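Local atomic coordinates of aspartate--tRNA(Asp/Asn) ligase (PDB entry 1WYD), a protein that probably attaches L-aspartate, first activated by ATP as aspartyl-AMP, to both tRNA(Asp) and tRNA(Asn). Residues B[217-222]-B[401-406]; B[203-208]-B[222-227]; B[262-267]-B[409-414]; B[304-309]-B[348-353]. All blocks are in the same frame, centred on the assembly; numbering follows the deposited sequence.

Read from the N terminus, the first contact to close is interaction 2, which pairs strands 201-209 and 222-231 around a short connecting loop. That loop supplies 217-222, which must wait for helix 401-409 to complete interaction 1, so the two contacts cross and share Glu222. Before that helix is reached, 262-267 opens interaction 3, closed by 409-414 just beyond the helix; interactions 1 and 3 therefore cross as well. Interaction 4, between helix 302-312 and the turn entering strand 351-358, is nested inside the loops of both. Arg403 joins interactions 1 and 4 through Glu352 O, and a hydroxyl pair, Tyr266 with Tyr348, joins 3 and 4.

Interaction 1 of 4, residues B[217-222]-B[401-406]; sequences PFHLAE and LARLMV. With EPE (4-(2-hydroxyethyl)-1-piperazine ethanesulfonic acid), chain H; SO4 (sulfate ion), chain G.
Arg403 reaches from its helix to the carbonyl of Phe218, and its chain is best read outward from CB. Arg403 CG lies 4.0 Å from Phe218 CD2; the bend at the second torsion (chi2 141°) then turns CD toward a bound HEPES molecule, and Arg403 NE bonds to sulfonate oxygen O1S of that molecule at 3.1 Å. At the tip the branches part: NH1 is held by Glu352 O, while NH2 donates to Phe218 O at 3.1 Å. This last bond is nearly straight (166°) and lies in both the carbonyl plane and the guanidinium plane, so the group is fixed by its edge. Arg403 lies where motif 3 of class II synthetases passes from strand 394-400 into its helix, and is predicted to bind ATP; it faces the loop joining the two motif 2 strands. The ring of Phe218 stands 82° from the guanidinium plane and leans toward Val406, though their closest approach is too short to be trusted. The loop backbone grips anions probably left from the crystallisation liquor: Leu220 N bonds to sulfonate O2S at 2.8 Å, and Phe218 N bonds to sulfate O3 at 2.6 Å.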
# COMPACT_ATOMS: atom_id res chain seq x y z
N PRO B 217 1.17 5.36 -25.20
CA PRO B 217 1.47 6.02 -23.92
C PRO B 217 0.69 5.38 -22.78
O PRO B 217 -0.38 4.79 -23.00
CB PRO B 217 1.05 7.46 -24.17
CG PRO B 217 1.18 7.60 -25.67
CD PRO B 217 0.58 6.31 -26.16
N PHE B 218 1.28 5.44 -21.59
CA PHE B 218 0.64 4.94 -20.38
C PHE B 218 0.29 3.49 -20.39
O PHE B 218 -0.85 3.12 -20.14
CB PHE B 218 -0.58 5.79 -20.05
CG PHE B 218 -0.21 7.10 -19.51
CD1 PHE B 218 -0.02 8.18 -20.37
CD2 PHE B 218 0.04 7.25 -18.15
CE1 PHE B 218 0.37 9.40 -19.88
CE2 PHE B 218 0.44 8.47 -17.64
CZ PHE B 218 0.61 9.55 -18.52
N HIS B 219 1.29 2.66 -20.67
CA HIS B 219 1.05 1.25 -20.66
C HIS B 219 2.23 0.48 -20.08
O HIS B 219 2.69 -0.49 -20.69
CB HIS B 219 0.80 0.78 -22.08
CG HIS B 219 -0.63 0.83 -22.48
ND1 HIS B 219 -1.25 2.01 -22.82
CD2 HIS B 219 -1.56 -0.14 -22.59
CE1 HIS B 219 -2.52 1.76 -23.11
NE2 HIS B 219 -2.73 0.46 -22.99
N LEU B 220 2.67 0.88 -18.89
CA LEU B 220 3.67 0.11 -18.13
C LEU B 220 3.23 -1.34 -17.85
O LEU B 220 2.04 -1.61 -17.79
CB LEU B 220 4.08 0.85 -16.84
CG LEU B 220 4.60 2.29 -16.98
CD1 LEU B 220 5.05 2.84 -15.65
CD2 LEU B 220 5.74 2.42 -18.03
N ALA B 221 4.17 -2.29 -17.74
CA ALA B 221 3.82 -3.67 -17.48
C ALA B 221 3.54 -3.91 -15.99
O ALA B 221 2.74 -4.78 -15.62
CB ALA B 221 4.97 -4.65 -17.97
N GLU B 222 4.25 -3.14 -15.16
CA GLU B 222 3.95 -3.02 -13.73
C GLU B 222 3.31 -1.65 -13.37
O GLU B 222 3.75 -0.61 -13.81
CB GLU B 222 5.23 -3.15 -12.95
CG GLU B 222 4.99 -3.38 -11.46
CD GLU B 222 6.32 -3.56 -10.76
OE1 GLU B 222 6.91 -4.67 -10.88
OE2 GLU B 222 6.78 -2.56 -10.17
N LEU B 401 -2.92 4.70 -10.30
CA LEU B 401 -2.19 5.75 -9.68
C LEU B 401 -1.47 6.65 -10.68
O LEU B 401 -1.69 7.87 -10.72
CB LEU B 401 -1.28 5.23 -8.58
CG LEU B 401 -0.40 6.21 -7.79
CD1 LEU B 401 -1.25 7.40 -7.15
CD2 LEU B 401 0.41 5.49 -6.72
N ALA B 402 -0.65 6.09 -11.54
CA ALA B 402 0.14 6.97 -12.36
C ALA B 402 -0.69 7.73 -13.41
O ALA B 402 -0.30 8.83 -13.81
CB ALA B 402 1.28 6.23 -12.99
N ARG B 403 -1.80 7.13 -13.86
CA ARG B 403 -2.70 7.84 -14.73
C ARG B 403 -3.32 9.02 -13.95
O ARG B 403 -3.39 10.12 -14.47
CB ARG B 403 -3.79 6.92 -15.25
CG ARG B 403 -3.55 6.45 -16.62
CD ARG B 403 -3.96 5.04 -16.76
NE ARG B 403 -3.53 4.44 -18.02
CZ ARG B 403 -4.33 4.37 -19.07
NH1 ARG B 403 -5.57 4.88 -19.01
NH2 ARG B 403 -3.90 3.81 -20.19
N LEU B 404 -3.72 8.78 -12.70
CA LEU B 404 -4.27 9.85 -11.83
C LEU B 404 -3.21 10.90 -11.66
O LEU B 404 -3.51 12.07 -11.55
CB LEU B 404 -4.68 9.31 -10.45
CG LEU B 404 -4.85 10.30 -9.28
CD1 LEU B 404 -6.10 11.27 -9.47
CD2 LEU B 404 -4.91 9.54 -7.94
N MET B 405 -1.95 10.50 -11.70
CA MET B 405 -0.91 11.50 -11.54
C MET B 405 -0.84 12.55 -12.68
O MET B 405 -0.46 13.70 -12.43
CB MET B 405 0.42 10.85 -11.26
CG MET B 405 0.48 10.29 -9.85
SD MET B 405 0.67 11.59 -8.58
CE MET B 405 2.11 12.45 -9.05
N VAL B 406 -1.22 12.16 -13.91
CA VAL B 406 -1.30 13.07 -15.05
C VAL B 406 -2.27 14.21 -14.75
O VAL B 406 -1.98 15.39 -15.03
CB VAL B 406 -1.81 12.36 -16.30
CG1 VAL B 406 -2.04 13.36 -17.43
CG2 VAL B 406 -0.82 11.26 -16.74
N1 EPE H . -3.02 -0.02 -17.74
C2 EPE H . -3.42 -1.13 -16.85
C3 EPE H . -4.78 -1.67 -17.29
N4 EPE H . -4.73 -2.13 -18.67
C5 EPE H . -4.19 -1.23 -19.68
C6 EPE H . -3.02 -0.38 -19.19
C9 EPE H . -1.67 0.45 -17.37
C10 EPE H . -1.80 1.93 -17.10
S EPE H . -0.29 2.83 -16.65
O1S EPE H . -0.66 4.20 -16.93
O2S EPE H . 0.89 2.45 -17.43
O3S EPE H . 0.05 2.67 -15.24
S SO4 G . 4.52 7.10 -22.33
O1 SO4 G . 4.44 8.13 -23.36
O2 SO4 G . 4.64 5.78 -22.99
O3 SO4 G . 3.29 7.16 -21.52
O4 SO4 G . 5.69 7.36 -21.50

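Interaction 2 of 4, residues B[203-208]-B[222-227]; sequences FEVAPA and EFISMD
Ala208 and Phe223 meet through backbone and side chain alike. Ala208 N donates to Phe223 O at 2.7 Å, Phe223 N returns a bond to Ala208 O, and the methyl CB of Ala208 touches Phe223 CE1 at 3.7 Å. Phe223 CG sits between its own backbone N and carbonyl carbon (chi1 51°), which swings the ring back across its partner until Ala208 O lies 3.8 Å above the ring centre. Two more hydrogen-bonded antiparallel pairs follow, Ala206 with Ser225 and Glu204 with Asp227, each closed by two bonds. Pro207 falls in a non-hydrogen-bonded pair with Ile224, so this partner strand asks for no N-H from it. On the face of Pro207, its CG lies beside Ile224 CD1 at 4.0 Å, and Val205 CG1 meets Ile224 CG2 at 3.8 Å. Pro207 also packs against Pro207 of the second subunit. The acids point to the other face, where Asp227 OD1 forms a salt bridge with Lys192, and Glu204 one with Lys160 beside a hydrogen bond to Thr158 OG1. These are the paired strands of motif 2 of the class II fold. Helix 128-150 covers Val205 and Met226, helix 401-409 covers Ile224 and Met226, strand 394-400 flanks 222-231, and strand 154-155 flanks 201-209.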
# COMPACT_ATOMS: atom_id res chain seq x y z
N PHE B 203 -10.65 -1.27 0.62
CA PHE B 203 -9.80 -0.82 -0.48
C PHE B 203 -8.42 -1.50 -0.48
O PHE B 203 -7.99 -2.03 0.54
CB PHE B 203 -9.59 0.67 -0.48
CG PHE B 203 -8.86 1.20 0.73
CD1 PHE B 203 -9.54 1.50 1.94
CD2 PHE B 203 -7.51 1.52 0.64
CE1 PHE B 203 -8.85 2.01 3.04
CE2 PHE B 203 -6.85 2.06 1.72
CZ PHE B 203 -7.54 2.33 2.91
N GLU B 204 -7.72 -1.39 -1.61
CA GLU B 204 -6.34 -1.77 -1.66
C GLU B 204 -5.59 -0.88 -2.64
O GLU B 204 -6.07 -0.56 -3.72
CB GLU B 204 -6.27 -3.28 -1.99
CG GLU B 204 -5.04 -3.77 -2.73
CD GLU B 204 -4.83 -5.27 -2.64
OE1 GLU B 204 -5.79 -6.04 -2.82
OE2 GLU B 204 -3.70 -5.69 -2.41
N VAL B 205 -4.41 -0.43 -2.25
CA VAL B 205 -3.52 0.26 -3.16
C VAL B 205 -2.32 -0.69 -3.25
O VAL B 205 -1.71 -1.00 -2.22
CB VAL B 205 -3.04 1.62 -2.58
CG1 VAL B 205 -2.30 2.41 -3.62
CG2 VAL B 205 -4.20 2.47 -2.09
N ALA B 206 -1.97 -1.15 -4.45
CA ALA B 206 -0.94 -2.21 -4.55
C ALA B 206 -0.55 -2.47 -5.99
O ALA B 206 -1.31 -2.13 -6.92
CB ALA B 206 -1.44 -3.47 -3.94
N PRO B 207 0.61 -3.12 -6.20
CA PRO B 207 1.05 -3.42 -7.56
C PRO B 207 0.09 -4.39 -8.26
O PRO B 207 -0.55 -5.22 -7.62
CB PRO B 207 2.43 -4.03 -7.33
CG PRO B 207 2.77 -3.61 -5.86
CD PRO B 207 1.52 -3.66 -5.18
N ALA B 208 -0.04 -4.21 -9.57
CA ALA B 208 -0.57 -5.21 -10.49
C ALA B 208 0.29 -5.29 -11.81
O ALA B 208 1.25 -4.53 -12.05
CB ALA B 208 -2.00 -4.89 -10.83
N GLU B 222 4.25 -3.14 -15.16
CA GLU B 222 3.95 -3.02 -13.73
C GLU B 222 3.31 -1.65 -13.37
O GLU B 222 3.75 -0.61 -13.81
CB GLU B 222 5.23 -3.15 -12.95
CG GLU B 222 4.99 -3.38 -11.46
CD GLU B 222 6.32 -3.56 -10.76
OE1 GLU B 222 6.91 -4.67 -10.88
OE2 GLU B 222 6.78 -2.56 -10.17
N PHE B 223 2.31 -1.68 -12.50
CA PHE B 223 1.55 -0.48 -12.21
C PHE B 223 0.81 -0.60 -10.88
O PHE B 223 0.37 -1.68 -10.52
CB PHE B 223 0.58 -0.15 -13.36
CG PHE B 223 -0.30 -1.30 -13.80
CD1 PHE B 223 -1.57 -1.51 -13.24
CD2 PHE B 223 0.11 -2.15 -14.85
CE1 PHE B 223 -2.39 -2.56 -13.67
CE2 PHE B 223 -0.71 -3.23 -15.29
CZ PHE B 223 -1.95 -3.43 -14.70
N ILE B 224 0.65 0.52 -10.19
CA ILE B 224 -0.10 0.57 -8.95
C ILE B 224 -1.57 0.86 -9.19
O ILE B 224 -1.92 1.82 -9.86
CB ILE B 224 0.50 1.66 -8.02
CG1 ILE B 224 2.02 1.42 -7.87
CG2 ILE B 224 -0.26 1.75 -6.70
CD1 ILE B 224 2.36 0.17 -7.15
N SER B 225 -2.42 0.02 -8.62
CA SER B 225 -3.84 0.08 -8.82
C SER B 225 -4.46 0.46 -7.46
O SER B 225 -4.03 -0.04 -6.40
CB SER B 225 -4.30 -1.28 -9.36
OG SER B 225 -5.72 -1.46 -9.41
N MET B 226 -5.44 1.37 -7.51
CA MET B 226 -6.15 1.89 -6.35
C MET B 226 -7.59 1.41 -6.45
O MET B 226 -8.40 1.96 -7.23
CB MET B 226 -6.10 3.42 -6.33
CG MET B 226 -4.71 4.04 -6.62
SD MET B 226 -4.72 5.80 -6.97
CE MET B 226 -4.90 6.50 -5.33
N ASP B 227 -7.93 0.42 -5.63
CA ASP B 227 -9.16 -0.37 -5.76
C ASP B 227 -10.07 -0.25 -4.58
O ASP B 227 -9.62 -0.19 -3.42
CB ASP B 227 -8.84 -1.86 -5.94
CG ASP B 227 -8.41 -2.17 -7.34
OD1 ASP B 227 -9.29 -2.36 -8.23
OD2 ASP B 227 -7.22 -2.22 -7.66

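Interaction 3 of 4, residues B[262-267]-B[409-414]; sequences KILNYE and TGIQSV. With SO4 (sulfate ion), chain G.
Tyr266 lays one face of its ring on the peptide that links Thr409 to Gly410, and this pi contact dominates the junction. Gly410 N lies 3.2 Å above the ring plane over its centre, while Thr409 C sits at a similar height, displaced toward the rim. Gly410 CA adds a CH-pi contact, 3.5 Å from the centroid of the Tyr266 ring. The first torsion of Tyr266 places CG opposite the backbone N (chi1 -173°), sending the ring out across the end of helix 401-409. Gly410, the first residue past that helix, has positive phi, and its lack of a side chain is what allows so near an approach.

Apolar contacts are fewer: Leu264 sends CD1 to Thr409 CB at 4.2 Å and CD2 to Ile411 CD1 at 4.4 Å. Leu264 itself belongs to the last turn of helix 258-264, which closes at Asn265 in a Schellman motif.

Hydrogen bonds within 409-414 shape that loop. Thr409 OG1 accepts from Ile411 N at 3.2 Å, an ST turn, and also bonds to Met405 O in the preceding helical turn; Gln412 NE2 donates to Gly410 O at 2.9 Å. At the far end of the loop, Val414 N makes a weak bond to the sulfate ion. Tyr266 OH reaches helix 401-409 at Met407 O and also bonds to Tyr348 OH.

With a leucine in place of Tyr266, the peptide would probably lose its flat cover, and Met407 O and Tyr348 OH would lose a shared partner. The chemistry thus implies a helix end covered on one side by an aromatic face, with the phenolic oxygen anchoring the ring.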
# COMPACT_ATOMS: atom_id res chain seq x y z
N LYS B 262 3.65 24.74 -7.98
CA LYS B 262 4.39 25.92 -8.41
C LYS B 262 5.60 25.47 -9.25
O LYS B 262 5.72 25.87 -10.40
CB LYS B 262 4.78 26.75 -7.19
CG LYS B 262 5.02 28.22 -7.45
CD LYS B 262 6.13 28.80 -6.52
CE LYS B 262 6.65 30.16 -7.05
NZ LYS B 262 7.73 30.78 -6.24
N ILE B 263 6.45 24.62 -8.69
CA ILE B 263 7.57 24.03 -9.46
C ILE B 263 7.12 23.38 -10.78
O ILE B 263 7.86 23.41 -11.77
CB ILE B 263 8.31 23.00 -8.58
CG1 ILE B 263 9.14 23.74 -7.52
CG2 ILE B 263 9.14 22.00 -9.43
CD1 ILE B 263 9.17 23.02 -6.20
N LEU B 264 5.91 22.85 -10.80
CA LEU B 264 5.36 22.16 -11.97
C LEU B 264 4.60 23.04 -13.00
O LEU B 264 4.22 22.56 -14.09
CB LEU B 264 4.45 21.02 -11.49
CG LEU B 264 5.13 19.82 -10.83
CD1 LEU B 264 4.12 18.97 -10.01
CD2 LEU B 264 5.91 18.99 -11.85
N ASN B 265 4.37 24.31 -12.66
CA ASN B 265 3.54 25.22 -13.47
C ASN B 265 2.19 24.62 -13.82
O ASN B 265 1.78 24.60 -14.98
CB ASN B 265 4.29 25.61 -14.74
CG ASN B 265 5.63 26.17 -14.45
OD1 ASN B 265 5.75 27.35 -14.13
ND2 ASN B 265 6.65 25.33 -14.52
N TYR B 266 1.50 24.11 -12.82
CA TYR B 266 0.35 23.26 -13.10
C TYR B 266 -0.74 23.49 -12.06
O TYR B 266 -0.47 23.74 -10.89
CB TYR B 266 0.78 21.76 -13.19
CG TYR B 266 -0.36 20.86 -13.64
CD1 TYR B 266 -0.77 20.83 -14.98
CD2 TYR B 266 -1.06 20.10 -12.71
CE1 TYR B 266 -1.84 20.05 -15.37
CE2 TYR B 266 -2.13 19.31 -13.09
CZ TYR B 266 -2.52 19.27 -14.41
OH TYR B 266 -3.60 18.48 -14.76
N GLU B 267 -1.98 23.41 -12.52
CA GLU B 267 -3.16 23.58 -11.69
C GLU B 267 -4.07 22.41 -12.03
O GLU B 267 -4.55 22.33 -13.15
CB GLU B 267 -3.83 24.91 -12.05
CG GLU B 267 -5.21 25.15 -11.41
CD GLU B 267 -5.12 25.61 -9.95
OE1 GLU B 267 -3.97 25.64 -9.39
OE2 GLU B 267 -6.19 25.93 -9.34
N THR B 409 -0.50 16.59 -12.11
CA THR B 409 0.82 17.20 -12.32
C THR B 409 0.96 17.86 -13.68
O THR B 409 1.78 18.75 -13.86
CB THR B 409 1.92 16.13 -12.20
OG1 THR B 409 1.61 15.07 -13.13
CG2 THR B 409 1.86 15.49 -10.84
N GLY B 410 0.19 17.39 -14.65
CA GLY B 410 0.37 17.82 -16.02
C GLY B 410 1.34 16.97 -16.83
O GLY B 410 1.37 17.09 -18.09
N ILE B 411 2.13 16.12 -16.16
CA ILE B 411 3.09 15.28 -16.92
C ILE B 411 2.36 14.31 -17.83
O ILE B 411 1.51 13.53 -17.40
CB ILE B 411 4.10 14.54 -16.00
CG1 ILE B 411 5.04 15.54 -15.36
CG2 ILE B 411 4.93 13.52 -16.81
CD1 ILE B 411 5.40 15.16 -13.99
N GLN B 412 2.72 14.39 -19.10
CA GLN B 412 2.11 13.59 -20.15
C GLN B 412 2.89 12.29 -20.44
O GLN B 412 2.68 11.66 -21.46
CB GLN B 412 2.03 14.42 -21.45
CG GLN B 412 1.11 15.66 -21.40
CD GLN B 412 -0.30 15.32 -20.91
OE1 GLN B 412 -1.08 14.71 -21.63
NE2 GLN B 412 -0.61 15.70 -19.67
N SER B 413 3.78 11.88 -19.55
CA SER B 413 4.42 10.57 -19.74
C SER B 413 4.48 9.78 -18.44
O SER B 413 4.95 10.26 -17.40
CB SER B 413 5.81 10.71 -20.34
OG SER B 413 6.45 9.43 -20.49
N VAL B 414 3.96 8.56 -18.50
CA VAL B 414 4.00 7.63 -17.38
C VAL B 414 5.42 7.24 -16.97
O VAL B 414 5.66 6.87 -15.83
CB VAL B 414 3.19 6.39 -17.71
CG1 VAL B 414 4.00 5.41 -18.59
CG2 VAL B 414 2.68 5.75 -16.46
S SO4 G . 4.52 7.10 -22.33
O1 SO4 G . 4.44 8.13 -23.36
O2 SO4 G . 4.64 5.78 -22.99
O3 SO4 G . 3.29 7.16 -21.52
O4 SO4 G . 5.69 7.36 -21.50

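Interaction 4 of 4, residues B[304-309]-B[348-353]; sequences ELRILN and YKFLEI
The ring of Phe350 carries the guanidinium of Arg306 over one face, a cation-pi contact at the two-residue turn of the beta hairpin formed by strands 343-348 and 351-358. Arg306 CZ stands 4.3 Å from the centroid of the Phe350 ring and only 12° off its normal. The two planes are tilted 38° from each other, so one end of the group dips closer, with Arg306 NH2 3.7 Å from Phe350 CE2. A second flat group, the ring of Tyr348, has Lys349 CG over the centre of one face.

The two side chains of the pair run alongside each other. Arg306 is extended from CG to NE, and Phe350 CG lies between its backbone N and carbonyl carbon (chi1 59°), which turns the ring along the arginine chain. Were Phe350 an alanine, the guanidinium would probably lose the surface it rests on and be free to turn.

Next to this pair, helix 302-312 meets the turn through Leu305, whose CB packs on Phe350 CB at 3.8 Å while its CD1 reaches Phe350 O. Two backbone bonds between Tyr348 and Leu351 close the turn. Beyond it the strand leads to Glu352, a predicted ligand of ATP and magnesium. At Lys349, the carbonyl O takes a bond from Tyr317 OH, and the amide nitrogen of Asn309 has weak bonds to Glu314 O and Asp315. The other branch of that amide, Asn309 OD1, rests 3.3 Å from Lys349 CB.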
# COMPACT_ATOMS: atom_id res chain seq x y z
N GLU B 304 -10.86 8.86 -30.36
CA GLU B 304 -12.24 9.27 -30.04
C GLU B 304 -12.38 10.13 -28.77
O GLU B 304 -13.17 11.09 -28.75
CB GLU B 304 -13.18 8.06 -29.96
CG GLU B 304 -13.61 7.56 -31.34
CD GLU B 304 -12.65 6.53 -31.94
OE1 GLU B 304 -11.57 6.92 -32.44
OE2 GLU B 304 -12.99 5.32 -31.93
N LEU B 305 -11.63 9.77 -27.73
CA LEU B 305 -11.66 10.51 -26.46
C LEU B 305 -11.19 11.94 -26.68
O LEU B 305 -11.70 12.87 -26.04
CB LEU B 305 -10.80 9.84 -25.41
CG LEU B 305 -11.19 8.45 -24.94
CD1 LEU B 305 -10.08 7.90 -24.05
CD2 LEU B 305 -12.52 8.49 -24.18
N ARG B 306 -10.26 12.12 -27.60
CA ARG B 306 -9.84 13.48 -27.99
C ARG B 306 -11.01 14.32 -28.49
O ARG B 306 -11.21 15.44 -28.02
CB ARG B 306 -8.70 13.46 -28.99
CG ARG B 306 -7.35 13.17 -28.34
CD ARG B 306 -6.14 13.48 -29.22
NE ARG B 306 -4.89 13.23 -28.50
CZ ARG B 306 -4.17 12.10 -28.63
NH1 ARG B 306 -4.57 11.13 -29.48
NH2 ARG B 306 -3.04 11.96 -27.92
N ILE B 307 -11.78 13.76 -29.42
CA ILE B 307 -12.91 14.46 -30.01
C ILE B 307 -13.98 14.65 -28.94
O ILE B 307 -14.60 15.72 -28.83
CB ILE B 307 -13.45 13.69 -31.24
CG1 ILE B 307 -12.33 13.44 -32.26
CG2 ILE B 307 -14.59 14.43 -31.92
CD1 ILE B 307 -12.35 12.02 -32.79
N LEU B 308 -14.18 13.61 -28.12
CA LEU B 308 -15.16 13.72 -27.03
C LEU B 308 -14.78 14.86 -26.10
O LEU B 308 -15.62 15.66 -25.71
CB LEU B 308 -15.29 12.39 -26.27
CG LEU B 308 -16.17 11.36 -26.97
CD1 LEU B 308 -16.37 10.11 -26.11
CD2 LEU B 308 -17.53 11.95 -27.40
N ASN B 309 -13.49 14.92 -25.77
CA ASN B 309 -12.94 16.00 -24.96
C ASN B 309 -13.10 17.37 -25.64
O ASN B 309 -13.57 18.34 -25.01
CB ASN B 309 -11.46 15.71 -24.66
CG ASN B 309 -10.79 16.79 -23.84
OD1 ASN B 309 -9.59 17.00 -23.99
ND2 ASN B 309 -11.54 17.46 -22.96
N TYR B 348 -10.21 11.68 -17.87
CA TYR B 348 -9.63 13.02 -17.80
C TYR B 348 -9.02 13.44 -19.13
O TYR B 348 -7.99 12.90 -19.54
CB TYR B 348 -8.56 13.11 -16.72
CG TYR B 348 -7.80 14.41 -16.75
CD1 TYR B 348 -6.48 14.46 -17.19
CD2 TYR B 348 -8.40 15.59 -16.33
CE1 TYR B 348 -5.78 15.66 -17.22
CE2 TYR B 348 -7.70 16.79 -16.36
CZ TYR B 348 -6.39 16.81 -16.79
OH TYR B 348 -5.70 18.01 -16.81
N LYS B 349 -9.64 14.44 -19.77
CA LYS B 349 -9.40 14.83 -21.18
C LYS B 349 -9.51 13.67 -22.18
O LYS B 349 -10.58 13.37 -22.67
CB LYS B 349 -8.09 15.62 -21.34
CG LYS B 349 -8.09 16.90 -20.51
CD LYS B 349 -6.97 17.86 -20.88
CE LYS B 349 -6.92 18.95 -19.82
NZ LYS B 349 -5.79 19.92 -19.92
N PHE B 350 -8.40 13.00 -22.48
CA PHE B 350 -8.46 11.81 -23.32
C PHE B 350 -7.79 10.61 -22.66
O PHE B 350 -7.35 9.68 -23.35
CB PHE B 350 -7.79 12.08 -24.68
CG PHE B 350 -6.35 12.49 -24.58
CD1 PHE B 350 -5.99 13.84 -24.55
CD2 PHE B 350 -5.34 11.52 -24.49
CE1 PHE B 350 -4.65 14.24 -24.42
CE2 PHE B 350 -4.01 11.90 -24.35
CZ PHE B 350 -3.66 13.27 -24.32
N LEU B 351 -7.71 10.60 -21.34
CA LEU B 351 -7.09 9.46 -20.66
C LEU B 351 -8.07 8.78 -19.70
O LEU B 351 -8.81 9.46 -18.98
CB LEU B 351 -5.84 9.93 -19.91
CG LEU B 351 -4.88 8.93 -19.26
CD1 LEU B 351 -4.11 7.98 -20.28
CD2 LEU B 351 -3.94 9.75 -18.43
N GLU B 352 -8.10 7.45 -19.72
CA GLU B 352 -8.96 6.71 -18.80
C GLU B 352 -8.26 6.62 -17.45
O GLU B 352 -7.11 6.24 -17.35
CB GLU B 352 -9.33 5.33 -19.34
CG GLU B 352 -10.34 4.55 -18.50
CD GLU B 352 -10.18 3.04 -18.64
OE1 GLU B 352 -10.40 2.50 -19.75
OE2 GLU B 352 -9.85 2.37 -17.63
N ILE B 353 -8.95 7.00 -16.40
CA ILE B 353 -8.29 7.13 -15.12
C ILE B 353 -8.82 6.06 -14.20
O ILE B 353 -8.09 5.54 -13.36
CB ILE B 353 -8.58 8.52 -14.56
CG1 ILE B 353 -8.06 9.57 -15.54
CG2 ILE B 353 -8.05 8.68 -13.14
CD1 ILE B 353 -6.76 10.20 -15.19